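Local coordinates for protein P47 (Clostridium botulinum, PDB 6EKT), which is a TULIP-family protein of a botulinum neurotoxin type A2 locus and may join a complex that protects the toxin in the host gastrointestinal tract, at residues A[52-57]-A[63-68]; A[69-74]-A[164-169]; A[100-105]-A[156-161]; A[206-211]-A[230-235]. All blocks are in the same frame, centred on the assembly; numbering follows the deposited sequence.

Contact 1: A[52-57]-A[63-68]; sequences QFLYSN and EIKMVF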
# COMPACT_ATOMS: atom_id res chain seq x y z
N GLN A 52 12.46 -14.02 -30.99
CA GLN A 52 13.83 -14.20 -31.47
C GLN A 52 14.51 -12.86 -31.77
O GLN A 52 13.87 -11.95 -32.32
CB GLN A 52 13.93 -15.19 -32.63
CG GLN A 52 13.29 -14.77 -33.95
CD GLN A 52 13.81 -15.61 -35.12
OE1 GLN A 52 14.58 -15.13 -35.95
NE2 GLN A 52 13.41 -16.88 -35.16
N PHE A 53 15.77 -12.75 -31.37
CA PHE A 53 16.56 -11.55 -31.60
C PHE A 53 17.62 -11.87 -32.65
O PHE A 53 18.41 -12.82 -32.48
CB PHE A 53 17.28 -11.07 -30.30
CG PHE A 53 16.37 -10.47 -29.24
CD1 PHE A 53 15.00 -10.24 -29.44
CD2 PHE A 53 16.92 -10.11 -28.00
CE1 PHE A 53 14.21 -9.67 -28.44
CE2 PHE A 53 16.14 -9.54 -27.00
CZ PHE A 53 14.78 -9.32 -27.22
N LEU A 54 17.62 -11.08 -33.73
CA LEU A 54 18.69 -11.07 -34.74
C LEU A 54 19.43 -9.74 -34.75
O LEU A 54 18.83 -8.68 -34.56
CB LEU A 54 18.12 -11.32 -36.15
CG LEU A 54 17.23 -12.52 -36.45
CD1 LEU A 54 16.43 -12.32 -37.74
CD2 LEU A 54 18.08 -13.77 -36.56
N TYR A 55 20.74 -9.81 -35.01
CA TYR A 55 21.57 -8.64 -35.23
C TYR A 55 22.66 -8.99 -36.25
O TYR A 55 23.29 -10.05 -36.16
CB TYR A 55 22.19 -8.12 -33.92
CG TYR A 55 23.25 -7.06 -34.15
CD1 TYR A 55 22.89 -5.71 -34.33
CD2 TYR A 55 24.60 -7.41 -34.22
CE1 TYR A 55 23.87 -4.74 -34.56
CE2 TYR A 55 25.57 -6.44 -34.45
CZ TYR A 55 25.20 -5.12 -34.62
OH TYR A 55 26.17 -4.18 -34.84
N SER A 56 22.88 -8.07 -37.19
CA SER A 56 23.90 -8.21 -38.24
C SER A 56 24.69 -6.94 -38.45
O SER A 56 24.18 -5.83 -38.24
CB SER A 56 23.23 -8.57 -39.57
OG SER A 56 22.96 -9.94 -39.61
N ASN A 57 25.95 -7.10 -38.85
CA ASN A 57 26.80 -5.98 -39.21
C ASN A 57 27.74 -6.49 -40.30
O ASN A 57 28.74 -7.16 -40.01
CB ASN A 57 27.57 -5.46 -37.99
CG ASN A 57 28.31 -4.16 -38.27
OD1 ASN A 57 28.90 -3.96 -39.33
ND2 ASN A 57 28.31 -3.28 -37.28
N GLU A 63 27.41 -11.54 -36.88
CA GLU A 63 25.99 -11.83 -36.75
C GLU A 63 25.66 -12.66 -35.51
O GLU A 63 26.50 -13.39 -34.99
CB GLU A 63 25.44 -12.50 -38.03
CG GLU A 63 25.96 -13.90 -38.28
CD GLU A 63 25.76 -14.36 -39.71
OE1 GLU A 63 24.62 -14.66 -40.11
OE2 GLU A 63 26.77 -14.44 -40.43
N ILE A 64 24.42 -12.53 -35.03
CA ILE A 64 23.92 -13.27 -33.88
C ILE A 64 22.42 -13.55 -34.04
O ILE A 64 21.67 -12.70 -34.55
CB ILE A 64 24.24 -12.56 -32.53
CG1 ILE A 64 23.75 -13.39 -31.34
CG2 ILE A 64 23.71 -11.13 -32.51
CD1 ILE A 64 24.28 -12.95 -29.98
N LYS A 65 22.01 -14.75 -33.63
CA LYS A 65 20.61 -15.15 -33.62
C LYS A 65 20.33 -15.84 -32.30
O LYS A 65 21.08 -16.76 -31.91
CB LYS A 65 20.31 -16.11 -34.79
CG LYS A 65 18.91 -16.71 -34.76
CD LYS A 65 18.66 -17.52 -36.03
CE LYS A 65 17.29 -18.15 -36.01
NZ LYS A 65 17.15 -18.96 -37.25
N MET A 66 19.25 -15.42 -31.62
CA MET A 66 18.83 -15.99 -30.33
C MET A 66 17.33 -16.25 -30.32
O MET A 66 16.53 -15.32 -30.43
CB MET A 66 19.21 -15.08 -29.16
CG MET A 66 20.70 -14.93 -28.90
SD MET A 66 21.17 -13.84 -27.54
CE MET A 66 20.74 -12.22 -28.16
N VAL A 67 16.96 -17.52 -30.17
CA VAL A 67 15.56 -17.90 -29.94
C VAL A 67 15.47 -18.37 -28.48
O VAL A 67 16.16 -19.32 -28.08
CB VAL A 67 15.04 -18.98 -30.93
CG1 VAL A 67 13.52 -19.08 -30.89
CG2 VAL A 67 15.50 -18.71 -32.37
N PHE A 68 14.63 -17.69 -27.69
CA PHE A 68 14.57 -17.91 -26.24
C PHE A 68 13.65 -19.04 -25.80
O PHE A 68 12.53 -19.20 -26.29
CB PHE A 68 14.20 -16.61 -25.50
CG PHE A 68 15.18 -15.49 -25.74
CD1 PHE A 68 16.43 -15.49 -25.12
CD2 PHE A 68 14.84 -14.42 -26.56
CE1 PHE A 68 17.32 -14.44 -25.33
CE2 PHE A 68 15.73 -13.37 -26.78
CZ PHE A 68 16.97 -13.38 -26.16
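Phe53 and Met66 form one hydrogen-bonded antiparallel pair, Tyr55 and Ile64 the next; between and beyond them Gln52 faces Val67, Leu54 faces Lys65 and Ser56 faces Glu63 in non-hydrogen-bonded positions. The strand axes run 4.7 Å apart at 175°. Each bonded pair closes a ring of two bonds: Phe53 N to Met66 O is 2.8 Å and its return, Met66 N to Phe53 O, 2.9 Å. The ladder continues with Ile64 N to Tyr55 O at 3.0 Å.

Alternation sorts the side chains. The apolar Phe53, Ile64 and Met66 suit the face packed by helix 152-168; Tyr55, on the same face, is less deeply buried and ends in a hydroxyl. CE2 of Phe68 stands over one face of the Phe53 ring, 3.7 Å from Phe53 CD2, in a T-shaped pair with planes at 85°. Nearby, CG2 of Ile64 lies at the edge of the Tyr55 ring and reaches Tyr55 CB at 3.7 Å. On the other face Lys65, its CG anti to the backbone N (chi1 173°), runs straight on past Leu54, with CG 3.5 Å from Leu54 CD2. Glu63 turns its carboxylate to Tyr92 OH.

Strand 52-57 is an outermost strand of its four-stranded sheet, whereas strand 62-68 pairs also with strand 91-94. Helix 152-168 covers Tyr55 with Leu161 and Met66 with Ala165.

Contact 2: A[69-74]-A[164-169]; sequences DNWEII and NAFIQN
Trp71 and Phe166 meet inside a buried aromatic cluster, where a loop residue just ahead of strand 72-74 reaches the C-terminal end of helix 152-168. Their backbones stay well apart, CA to CA 13.0 Å, so two long flat side chains span the gap from opposite sides. The six-membered ring of Trp71 and the ring of Phe166 are nearly parallel, at 10°, but slid so far that they barely overlap, with centroids 5.6 Å apart. The touching is done by the rims: CZ2 of Trp71 lies 3.6 Å from CE2 of Phe166, and CH2 of Trp71 3.8 Å from that same CE2.

With CG beside the backbone N (chi1 -75°), the indole extends toward the helix. Such wide rings suit a place between sheet and helix: Phe68 meets Trp71 edge-to-face, Phe53 does the same with Phe166, and Trp71 also touches Ile46 of helix 35-49. Phe131 of strand 124-141, in a second sheet, packs on Trp71 as well.

Where helix 152-168 ends, Asn169 folds back and its ND2 donates to Ala165 O at 2.8 Å, a nearly straight bond (167°) lying in the plane of the amide. A second bond from ND2, to Leu54 O, fastens the helix terminus to strand 52-57.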
# COMPACT_ATOMS: atom_id res chain seq x y z
N ASP A 69 14.17 -19.83 -24.85
CA ASP A 69 13.39 -20.81 -24.09
C ASP A 69 12.32 -20.09 -23.25
O ASP A 69 11.14 -20.43 -23.31
CB ASP A 69 14.35 -21.59 -23.18
CG ASP A 69 14.01 -23.06 -23.09
OD1 ASP A 69 13.06 -23.41 -22.36
OD2 ASP A 69 14.71 -23.87 -23.74
N ASN A 70 12.77 -19.08 -22.49
CA ASN A 70 11.97 -18.38 -21.49
C ASN A 70 12.77 -17.15 -21.03
O ASN A 70 13.96 -17.06 -21.34
CB ASN A 70 11.73 -19.29 -20.28
CG ASN A 70 10.67 -18.73 -19.35
OD1 ASN A 70 9.96 -17.81 -19.71
ND2 ASN A 70 10.57 -19.29 -18.15
N TRP A 71 12.12 -16.21 -20.34
CA TRP A 71 12.82 -15.22 -19.50
C TRP A 71 12.25 -15.40 -18.11
O TRP A 71 11.03 -15.55 -17.96
CB TRP A 71 12.58 -13.78 -19.96
CG TRP A 71 13.30 -13.32 -21.20
CD1 TRP A 71 13.90 -14.09 -22.16
CD2 TRP A 71 13.43 -11.96 -21.64
NE1 TRP A 71 14.43 -13.29 -23.15
CE2 TRP A 71 14.15 -11.98 -22.87
CE3 TRP A 71 13.02 -10.72 -21.11
CZ2 TRP A 71 14.47 -10.82 -23.57
CZ3 TRP A 71 13.32 -9.56 -21.81
CH2 TRP A 71 14.05 -9.62 -23.03
N GLU A 72 13.10 -15.42 -17.09
CA GLU A 72 12.68 -15.68 -15.71
C GLU A 72 13.40 -14.75 -14.75
O GLU A 72 14.63 -14.69 -14.75
CB GLU A 72 12.94 -17.14 -15.32
CG GLU A 72 12.62 -17.47 -13.87
CD GLU A 72 13.22 -18.80 -13.38
OE1 GLU A 72 13.99 -19.44 -14.12
OE2 GLU A 72 12.92 -19.21 -12.24
N ILE A 73 12.62 -14.04 -13.93
CA ILE A 73 13.14 -13.16 -12.88
C ILE A 73 13.70 -14.03 -11.77
O ILE A 73 13.11 -15.04 -11.41
CB ILE A 73 12.03 -12.24 -12.30
CG1 ILE A 73 11.37 -11.42 -13.41
CG2 ILE A 73 12.58 -11.33 -11.18
CD1 ILE A 73 9.99 -10.90 -13.04
N ILE A 74 14.86 -13.63 -11.25
CA ILE A 74 15.50 -14.28 -10.11
C ILE A 74 15.90 -13.21 -9.09
O ILE A 74 15.87 -12.01 -9.41
CB ILE A 74 16.72 -15.17 -10.54
CG1 ILE A 74 17.84 -14.34 -11.21
CG2 ILE A 74 16.25 -16.32 -11.44
CD1 ILE A 74 19.10 -15.13 -11.55
N ASN A 164 24.13 -5.86 -28.48
CA ASN A 164 23.73 -5.38 -29.80
C ASN A 164 22.34 -5.87 -30.12
O ASN A 164 21.47 -5.07 -30.50
CB ASN A 164 24.68 -5.88 -30.89
CG ASN A 164 25.90 -5.02 -31.08
OD1 ASN A 164 26.97 -5.54 -31.36
ND2 ASN A 164 25.76 -3.70 -30.94
N ALA A 165 22.13 -7.18 -29.95
CA ALA A 165 20.87 -7.81 -30.28
C ALA A 165 19.70 -7.31 -29.40
O ALA A 165 18.61 -7.01 -29.90
CB ALA A 165 21.00 -9.33 -30.25
N PHE A 166 19.94 -7.18 -28.09
CA PHE A 166 18.89 -6.67 -27.19
C PHE A 166 18.45 -5.26 -27.57
O PHE A 166 17.26 -5.03 -27.80
CB PHE A 166 19.30 -6.76 -25.71
CG PHE A 166 18.99 -8.09 -25.09
CD1 PHE A 166 19.57 -9.27 -25.57
CD2 PHE A 166 18.10 -8.18 -24.01
CE1 PHE A 166 19.27 -10.51 -25.00
CE2 PHE A 166 17.79 -9.41 -23.44
CZ PHE A 166 18.38 -10.57 -23.93
N ILE A 167 19.40 -4.33 -27.68
CA ILE A 167 19.09 -2.94 -28.00
C ILE A 167 18.39 -2.84 -29.36
O ILE A 167 17.35 -2.17 -29.47
CB ILE A 167 20.30 -1.99 -27.87
CG1 ILE A 167 20.67 -1.83 -26.38
CG2 ILE A 167 20.02 -0.62 -28.49
CD1 ILE A 167 22.11 -1.43 -26.14
N GLN A 168 18.90 -3.54 -30.37
CA GLN A 168 18.27 -3.47 -31.69
C GLN A 168 16.85 -4.06 -31.73
O GLN A 168 16.04 -3.64 -32.55
CB GLN A 168 19.17 -4.07 -32.78
CG GLN A 168 18.81 -3.60 -34.18
CD GLN A 168 19.36 -4.51 -35.23
OE1 GLN A 168 18.86 -5.61 -35.44
NE2 GLN A 168 20.41 -4.07 -35.91
N ASN A 169 16.54 -4.99 -30.83
CA ASN A 169 15.24 -5.66 -30.80
C ASN A 169 14.33 -5.20 -29.65
O ASN A 169 13.37 -5.89 -29.28
CB ASN A 169 15.44 -7.17 -30.70
CG ASN A 169 15.91 -7.78 -31.99
OD1 ASN A 169 15.10 -8.11 -32.86
ND2 ASN A 169 17.22 -7.95 -32.12

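Contact 3: A[100-105]-A[156-161]; sequences VDLSGI and FYFNKL
Phe158 carries its side of this contact alone, turning the rim of its ring to Leu102 and Ile105 of the turn that follows strand 99-101. From CB, CG stands anti to the backbone N (chi1 174°), which swings the ring off the helix and toward the turn. At the next atom along one side, CD1, the ring meets Leu102 CD2 at 3.7 Å. One step further, both methyls of the leucine rest against the same ring corner from one side: Leu102 CD1 and CD2 each lie 3.7 Å from Phe158 CE1, with CD1 at the edge of the ring, near its plane. At the tip, Phe158 CZ reaches CG2 of Ile105 at 4.0 Å, an oblique approach. A leucine fits here because its forked end offers two methyls to one rim, while the branch at CB of Ile105 presents a methyl close to its own backbone.

The turn brings Leu102 and Ile105 to the same ring. Leu102 to Ile105 form a type II turn, closed by Ile105 N to Leu102 O at 3.2 Å, and Gly104 takes the positive phi of 81° that glycine accepts easily. Just before it, Asp101 makes an Asx turn: its OD1 receives Ser103 N at 3.1 Å, from above the carboxylate plane.

Around the contact, Leu102 also reaches Met66 on strand 62-68, and Phe158 touches Leu150 in the loop before helix 152-168. The helix itself rests across neighbouring strands, Phe158 packing on Phe93 of strand 91-94 and Ile88 of strand 81-88, and Leu161 on Ile64 of strand 62-68.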
# COMPACT_ATOMS: atom_id res chain seq x y z
N VAL A 100 29.71 -19.99 -33.47
CA VAL A 100 29.58 -20.61 -32.14
C VAL A 100 28.09 -20.90 -31.91
O VAL A 100 27.24 -20.04 -32.12
CB VAL A 100 30.17 -19.71 -31.01
CG1 VAL A 100 29.92 -20.30 -29.62
CG2 VAL A 100 31.66 -19.46 -31.22
N ASP A 101 27.80 -22.13 -31.47
CA ASP A 101 26.44 -22.57 -31.21
C ASP A 101 25.94 -22.03 -29.87
O ASP A 101 26.63 -22.15 -28.86
CB ASP A 101 26.37 -24.10 -31.25
CG ASP A 101 24.94 -24.64 -31.37
OD1 ASP A 101 23.96 -23.87 -31.21
OD2 ASP A 101 24.80 -25.85 -31.61
N LEU A 102 24.74 -21.44 -29.88
CA LEU A 102 24.14 -20.87 -28.66
C LEU A 102 23.03 -21.71 -28.00
O LEU A 102 22.44 -21.28 -27.00
CB LEU A 102 23.68 -19.42 -28.90
CG LEU A 102 24.77 -18.37 -29.17
CD1 LEU A 102 24.14 -17.00 -29.35
CD2 LEU A 102 25.85 -18.36 -28.10
N SER A 103 22.78 -22.90 -28.54
CA SER A 103 21.82 -23.84 -27.92
C SER A 103 22.29 -24.23 -26.53
O SER A 103 23.45 -24.64 -26.35
CB SER A 103 21.66 -25.10 -28.78
OG SER A 103 21.16 -24.76 -30.06
N GLY A 104 21.41 -24.08 -25.54
CA GLY A 104 21.71 -24.44 -24.15
C GLY A 104 22.52 -23.43 -23.37
O GLY A 104 22.92 -23.70 -22.24
N ILE A 105 22.73 -22.24 -23.95
CA ILE A 105 23.41 -21.13 -23.26
C ILE A 105 22.36 -20.37 -22.42
O ILE A 105 21.24 -20.10 -22.90
CB ILE A 105 24.20 -20.22 -24.25
CG1 ILE A 105 25.57 -20.84 -24.61
CG2 ILE A 105 24.48 -18.83 -23.68
CD1 ILE A 105 25.53 -22.17 -25.33
N PHE A 156 33.78 -13.01 -24.82
CA PHE A 156 33.99 -11.60 -25.09
C PHE A 156 33.10 -11.13 -26.24
O PHE A 156 32.37 -10.13 -26.11
CB PHE A 156 35.48 -11.35 -25.40
CG PHE A 156 35.86 -9.89 -25.43
CD1 PHE A 156 36.16 -9.23 -24.24
CD2 PHE A 156 35.88 -9.18 -26.63
CE1 PHE A 156 36.49 -7.87 -24.24
CE2 PHE A 156 36.20 -7.83 -26.64
CZ PHE A 156 36.52 -7.18 -25.45
N TYR A 157 33.15 -11.86 -27.36
CA TYR A 157 32.32 -11.52 -28.52
C TYR A 157 30.82 -11.72 -28.30
O TYR A 157 30.00 -10.91 -28.79
CB TYR A 157 32.80 -12.24 -29.79
CG TYR A 157 34.08 -11.63 -30.31
CD1 TYR A 157 34.09 -10.34 -30.88
CD2 TYR A 157 35.30 -12.32 -30.20
CE1 TYR A 157 35.28 -9.76 -31.35
CE2 TYR A 157 36.48 -11.75 -30.67
CZ TYR A 157 36.47 -10.48 -31.24
OH TYR A 157 37.67 -9.94 -31.69
N PHE A 158 30.48 -12.77 -27.55
CA PHE A 158 29.09 -13.03 -27.21
C PHE A 158 28.49 -11.86 -26.42
O PHE A 158 27.38 -11.40 -26.73
CB PHE A 158 28.94 -14.36 -26.44
CG PHE A 158 27.53 -14.61 -25.94
CD1 PHE A 158 26.50 -14.93 -26.83
CD2 PHE A 158 27.24 -14.53 -24.58
CE1 PHE A 158 25.21 -15.15 -26.38
CE2 PHE A 158 25.94 -14.77 -24.11
CZ PHE A 158 24.93 -15.08 -25.01
N ASN A 159 29.22 -11.38 -25.42
CA ASN A 159 28.75 -10.26 -24.58
C ASN A 159 28.44 -9.03 -25.39
O ASN A 159 27.40 -8.40 -25.18
CB ASN A 159 29.78 -9.92 -23.50
CG ASN A 159 29.86 -10.99 -22.45
OD1 ASN A 159 28.99 -11.87 -22.37
ND2 ASN A 159 30.93 -10.95 -21.64
N LYS A 160 29.34 -8.70 -26.31
CA LYS A 160 29.15 -7.56 -27.20
C LYS A 160 27.92 -7.76 -28.09
O LYS A 160 27.09 -6.86 -28.17
CB LYS A 160 30.41 -7.31 -28.03
CG LYS A 160 30.34 -6.07 -28.90
CD LYS A 160 30.06 -6.44 -30.36
CE LYS A 160 30.22 -5.24 -31.28
NZ LYS A 160 29.41 -5.43 -32.52
N LEU A 161 27.81 -8.92 -28.72
CA LEU A 161 26.72 -9.18 -29.67
C LEU A 161 25.37 -9.37 -28.99
O LEU A 161 24.34 -9.06 -29.60
CB LEU A 161 27.04 -10.37 -30.59
CG LEU A 161 28.15 -10.11 -31.62
CD1 LEU A 161 28.63 -11.42 -32.23
CD2 LEU A 161 27.64 -9.17 -32.70

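Contact 4: A[206-211]-A[230-235]; sequences DGYLFI and NILGNN
Tyr208 and Leu232 each place CG beside the backbone N (chi1 -51° and -65°), and the two side chains then run antiparallel, overlapping along their lengths. The phenol is thereby laid over the leucine: CB of Leu232 stands 3.7 Å from the centroid of the Tyr208 ring, almost on the ring normal, as a CH-pi contact. Nearer the root of the ring, Leu232 CD1 touches Tyr208 CD1 at 3.5 Å. Leucine suits the place because the branch at CG lets CD1 lie back along the root of the ring while CB sits over its centre.

The hydroxyl reaches past the apolar part to polar backbone. A water donates to Leu232 O at 2.9 Å and makes a weak link to Tyr208 OH at 3.3 Å, bridging the two segments. Two residues along the strand, Phe210 points its rim at Ile231, with Phe210 CE1 3.9 Å from Ile231 CB, which lies at the edge of the ring.

The loop is shaped by a short 3-10 turn, with Gly233 N bonded to Asn230 O at 2.9 Å; glycine leaves room there for the Asn230 carbonyl.

Strand 208-214 and strand 238-242 flank strand 29-34 in a six-stranded antiparallel sheet. Phe210 and Ile231 both touch Val30 on that middle strand, an arrangement characteristic of a connection that passes over one strand and packs on the sheet face.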
# COMPACT_ATOMS: atom_id res chain seq x y z
N ASP A 206 11.27 -16.75 -2.42
CA ASP A 206 10.53 -15.85 -3.32
C ASP A 206 11.26 -14.50 -3.47
O ASP A 206 12.33 -14.31 -2.87
CB ASP A 206 9.10 -15.63 -2.78
CG ASP A 206 8.09 -15.26 -3.89
OD1 ASP A 206 8.42 -15.34 -5.09
OD2 ASP A 206 6.96 -14.88 -3.54
N GLY A 207 10.71 -13.61 -4.29
CA GLY A 207 11.16 -12.22 -4.41
C GLY A 207 9.97 -11.32 -4.68
O GLY A 207 8.94 -11.78 -5.19
N TYR A 208 10.10 -10.04 -4.29
CA TYR A 208 8.99 -9.07 -4.37
C TYR A 208 9.31 -7.88 -5.27
O TYR A 208 10.40 -7.30 -5.20
CB TYR A 208 8.59 -8.57 -2.96
CG TYR A 208 8.31 -9.64 -1.89
CD1 TYR A 208 7.75 -10.88 -2.22
CD2 TYR A 208 8.57 -9.37 -0.54
CE1 TYR A 208 7.49 -11.84 -1.24
CE2 TYR A 208 8.30 -10.32 0.45
CZ TYR A 208 7.77 -11.56 0.09
OH TYR A 208 7.49 -12.52 1.03
N LEU A 209 8.35 -7.53 -6.14
CA LEU A 209 8.41 -6.29 -6.92
C LEU A 209 7.54 -5.29 -6.19
O LEU A 209 6.37 -5.61 -5.83
CB LEU A 209 7.88 -6.47 -8.35
CG LEU A 209 8.77 -7.17 -9.40
CD1 LEU A 209 8.79 -8.67 -9.16
CD2 LEU A 209 8.26 -6.92 -10.82
N PHE A 210 8.08 -4.10 -5.95
CA PHE A 210 7.35 -3.04 -5.24
C PHE A 210 7.28 -1.77 -6.05
O PHE A 210 8.22 -1.45 -6.77
CB PHE A 210 8.02 -2.74 -3.89
CG PHE A 210 7.72 -3.75 -2.81
CD1 PHE A 210 6.44 -3.82 -2.24
CD2 PHE A 210 8.72 -4.60 -2.34
CE1 PHE A 210 6.16 -4.75 -1.24
CE2 PHE A 210 8.45 -5.53 -1.33
CZ PHE A 210 7.17 -5.61 -0.78
N ILE A 211 6.17 -1.05 -5.92
CA ILE A 211 6.06 0.33 -6.41
C ILE A 211 5.80 1.18 -5.17
O ILE A 211 4.85 0.92 -4.43
CB ILE A 211 4.93 0.50 -7.47
CG1 ILE A 211 5.30 -0.24 -8.77
CG2 ILE A 211 4.64 1.98 -7.76
CD1 ILE A 211 4.13 -0.49 -9.73
N ASN A 230 7.14 -7.24 4.87
CA ASN A 230 5.93 -7.79 5.50
C ASN A 230 4.63 -7.42 4.79
O ASN A 230 3.58 -8.00 5.07
CB ASN A 230 5.87 -7.47 7.02
CG ASN A 230 6.94 -8.23 7.81
OD1 ASN A 230 7.19 -9.41 7.56
ND2 ASN A 230 7.60 -7.56 8.76
N ILE A 231 4.71 -6.48 3.84
CA ILE A 231 3.58 -6.19 2.95
C ILE A 231 3.13 -7.45 2.23
O ILE A 231 1.93 -7.69 2.05
CB ILE A 231 3.89 -5.06 1.94
CG1 ILE A 231 4.12 -3.75 2.70
CG2 ILE A 231 2.78 -4.91 0.90
CD1 ILE A 231 4.66 -2.62 1.85
N LEU A 232 4.10 -8.29 1.85
CA LEU A 232 3.76 -9.57 1.25
C LEU A 232 3.94 -10.73 2.23
O LEU A 232 4.22 -11.87 1.83
CB LEU A 232 4.49 -9.78 -0.10
CG LEU A 232 4.06 -8.78 -1.19
CD1 LEU A 232 4.89 -8.83 -2.45
CD2 LEU A 232 2.60 -8.99 -1.58
N GLY A 233 3.73 -10.43 3.52
CA GLY A 233 3.72 -11.46 4.59
C GLY A 233 2.61 -12.49 4.41
O GLY A 233 1.73 -12.31 3.55
N ASN A 234 2.64 -13.56 5.21
CA ASN A 234 1.65 -14.67 5.14
C ASN A 234 1.60 -15.28 3.73
O ASN A 234 0.54 -15.73 3.30
CB ASN A 234 0.20 -14.24 5.51
CG ASN A 234 0.09 -13.47 6.83
OD1 ASN A 234 0.30 -14.03 7.91
ND2 ASN A 234 -0.35 -12.21 6.75
N ASN A 235 2.73 -15.26 3.01
CA ASN A 235 2.86 -15.74 1.61
C ASN A 235 1.86 -15.13 0.61
O ASN A 235 1.42 -15.81 -0.33
CB ASN A 235 2.81 -17.29 1.54
CG ASN A 235 3.74 -17.93 2.55
OD1 ASN A 235 3.30 -18.46 3.57
ND2 ASN A 235 5.04 -17.84 2.29
O HOH W 1 4.71 -13.57 -0.45

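Overall arrangement
From the N terminus, the chain first closes the short hairpin of contact 1, then runs through 69-74 into the much longer loop of contact 2, which returns only at the end of helix 152-168. Contact 3 is nested within that loop and uses the same helix nearer its start, so the two fix it at separate points. Contact 1 touches both, through Phe53, Leu54, Tyr55 and Ile64 against residues of 161-169 and Lys65 against Leu102, making one continuous packing of helix against sheets at one end of the elongated molecule. Contact 4 follows in series, closing a local loop on another sheet; its centre lies about 25 Å from that of contact 2.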